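Local structure of beta-N-acetylhexosaminidase (Bacteroides fragilis, 4PYS) at residues 140-145 with 435-440. The protein probably hydrolyses terminal, non-reducing N-acetylhexosamine residues from glycoconjugates, as a beta-N-acetylhexosaminidase of glycoside hydrolase family 20. Numbering follows the deposited sequence.
Sequences GRQYQK and LWTDDG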
loop_
_atom_site.group_PDB
_atom_site.type_symbol
_atom_site.label_atom_id
_atom_site.label_comp_id
_atom_site.label_asym_id
_atom_site.label_seq_id
_atom_site.Cartn_x
_atom_site.Cartn_y
_atom_site.Cartn_z
ATOM N N GLY A 140 5.496 9.477 7.970
ATOM C CA GLY A 140 6.385 10.630 8.011
ATOM C C GLY A 140 5.900 11.642 9.042
ATOM O O GLY A 140 6.647 12.061 9.935
ATOM N N ARG A 141 4.632 12.031 8.934
ATOM C CA ARG A 141 4.072 13.037 9.847
ATOM C C ARG A 141 3.843 12.491 11.249
ATOM O O ARG A 141 3.853 13.242 12.239
ATOM C CB ARG A 141 2.734 13.540 9.309
ATOM C CG ARG A 141 2.854 14.275 7.993
ATOM C CD ARG A 141 1.545 14.932 7.595
ATOM N NE ARG A 141 1.737 15.833 6.462
ATOM C CZ ARG A 141 1.878 15.426 5.205
ATOM N NH1 ARG A 141 2.054 16.316 4.235
ATOM N NH2 ARG A 141 1.852 14.129 4.918
ATOM N N GLN A 142 3.603 11.190 11.320
ATOM C CA GLN A 142 3.337 10.511 12.580
ATOM C C GLN A 142 4.183 9.249 12.630
ATOM O O GLN A 142 4.432 8.625 11.606
ATOM C CB GLN A 142 1.856 10.128 12.672
ATOM C CG GLN A 142 0.906 11.316 12.857
ATOM C CD GLN A 142 1.093 12.016 14.185
ATOM O OE1 GLN A 142 1.380 11.374 15.200
ATOM N NE2 GLN A 142 0.938 13.339 14.193
ATOM N N TYR A 143 4.640 8.881 13.821
ATOM C CA TYR A 143 5.311 7.599 14.013
ATOM C C TYR A 143 4.304 6.579 14.529
ATOM O O TYR A 143 3.579 6.859 15.485
ATOM C CB TYR A 143 6.476 7.763 15.016
ATOM C CG TYR A 143 7.057 6.447 15.490
ATOM C CD1 TYR A 143 7.981 5.743 14.712
ATOM C CD2 TYR A 143 6.673 5.901 16.709
ATOM C CE1 TYR A 143 8.503 4.528 15.147
ATOM C CE2 TYR A 143 7.183 4.698 17.148
ATOM C CZ TYR A 143 8.096 4.014 16.367
ATOM O OH TYR A 143 8.595 2.809 16.819
ATOM N N GLN A 144 4.233 5.417 13.878
ATOM C CA GLN A 144 3.453 4.303 14.406
ATOM C C GLN A 144 4.401 3.206 14.854
ATOM O O GLN A 144 5.391 2.916 14.163
ATOM C CB GLN A 144 2.499 3.752 13.343
ATOM C CG GLN A 144 1.518 4.786 12.797
ATOM C CD GLN A 144 2.074 5.524 11.613
ATOM O OE1 GLN A 144 3.058 5.094 11.010
ATOM N NE2 GLN A 144 1.436 6.632 11.250
ATOM N N LYS A 145 4.103 2.569 15.983
ATOM C CA LYS A 145 4.980 1.493 16.445
ATOM C C LYS A 145 5.011 0.320 15.478
ATOM O O LYS A 145 4.121 0.166 14.637
ATOM C CB LYS A 145 4.671 1.042 17.875
ATOM C CG LYS A 145 3.225 0.970 18.266
ATOM C CD LYS A 145 3.142 1.021 19.790
ATOM C CE LYS A 145 1.712 1.146 20.280
ATOM N NZ LYS A 145 1.001 -0.160 20.289
ATOM N N LEU A 435 -3.753 6.510 3.665
ATOM C CA LEU A 435 -4.117 7.121 4.932
ATOM C C LEU A 435 -3.021 8.109 5.306
ATOM O O LEU A 435 -1.989 7.719 5.866
ATOM C CB LEU A 435 -4.274 6.040 6.010
ATOM C CG LEU A 435 -4.915 6.433 7.357
ATOM C CD1 LEU A 435 -4.047 7.331 8.237
ATOM C CD2 LEU A 435 -6.269 7.096 7.131
ATOM N N TRP A 436 -3.235 9.383 4.982
ATOM C CA TRP A 436 -2.298 10.441 5.339
ATOM C C TRP A 436 -2.577 10.862 6.770
ATOM O O TRP A 436 -3.727 10.920 7.190
ATOM C CB TRP A 436 -2.476 11.650 4.414
ATOM C CG TRP A 436 -2.137 11.331 2.998
ATOM C CD1 TRP A 436 -2.998 10.935 2.012
ATOM C CD2 TRP A 436 -0.832 11.356 2.406
ATOM N NE1 TRP A 436 -2.304 10.717 0.839
ATOM C CE2 TRP A 436 -0.974 10.967 1.057
ATOM C CE3 TRP A 436 0.442 11.671 2.887
ATOM C CZ2 TRP A 436 0.114 10.883 0.184
ATOM C CZ3 TRP A 436 1.522 11.592 2.016
ATOM C CH2 TRP A 436 1.348 11.198 0.679
ATOM N N THR A 437 -1.528 11.163 7.523
ATOM C CA THR A 437 -1.712 11.476 8.941
ATOM C C THR A 437 -1.627 12.968 9.284
ATOM O O THR A 437 -1.348 13.338 10.433
ATOM C CB THR A 437 -0.794 10.595 9.842
ATOM O OG1 THR A 437 0.574 10.698 9.408
ATOM C CG2 THR A 437 -1.224 9.133 9.753
ATOM N N ASP A 438 -1.902 13.823 8.295
ATOM C CA ASP A 438 -2.015 15.272 8.520
ATOM C C ASP A 438 -2.965 15.579 9.678
ATOM O O ASP A 438 -3.958 14.861 9.882
ATOM C CB ASP A 438 -2.604 15.979 7.287
ATOM C CG ASP A 438 -1.850 15.688 6.012
ATOM O OD1 ASP A 438 -1.407 14.532 5.822
ATOM O OD2 ASP A 438 -1.719 16.621 5.185
ATOM N N ASP A 439 -2.673 16.655 10.397
ATOM C CA ASP A 439 -3.531 17.161 11.478
ATOM C C ASP A 439 -3.511 16.290 12.735
ATOM O O ASP A 439 -4.460 16.313 13.518
ATOM C CB ASP A 439 -4.980 17.386 11.002
ATOM C CG ASP A 439 -5.174 18.721 10.315
ATOM O OD1 ASP A 439 -4.483 19.690 10.685
ATOM O OD2 ASP A 439 -6.038 18.803 9.417
ATOM N N GLY A 440 -2.438 15.528 12.928
ATOM C CA GLY A 440 -2.252 14.802 14.175
ATOM C C GLY A 440 -3.086 13.541 14.330
ATOM O O GLY A 440 -3.632 13.290 15.405
#
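NH2 of Arg141 is shared by two carboxylates: Asp438 OD1 across the contact at 3.4 Å, and Asp138, which closes strand 132-138 and makes a salt bridge to the same nitrogen. The two loops follow the neighbouring parallel strands 132-138 and 428-435 of the TIM-barrel catalytic domain of family 20, at the C-terminal end of the barrel, where enzymes of this fold keep their active sites. Asp438 OD1 hangs 3.1 Å above the guanidinium plane, displaced from its centre, and the two flat groups are tilted by only 27°. None of the N-H groups is aimed at this oxygen, which leaves an electrostatic pairing without a hydrogen bond. The Arg141 chain runs extended from CG to NE and slants across the aspartate, which brings its CD to 3.5 Å from Asp438 OD1. NH2 also approaches Trp436 CE3 at 3.5 Å, with guanidinium and indole planes 77° apart. A glycerol, probably from the crystallisation liquor, hydrogen-bonds Asp438 OD2, which would be consistent with a pocket for a sugar; in family 20 an arginine at the end of the first barrel strand typically binds substrate hydroxyls, and Arg141 may do the same.

The buried Thr437 packs against the side-chain bases of Arg141 and Gln142. Chi1 of 53° sets OG1 against Arg141 CB (3.6 Å) and Gln142 CG, while its hydrogen bond goes to Asp138 O. That carbonyl also receives Gln144 NE2, and Gln144 OE1 is hydrogen-bonded to Ser139 OG, so both ends of the amide are held. The remaining Thr437 branch, CG2, meets Gln144 NE2 at 3.9 Å.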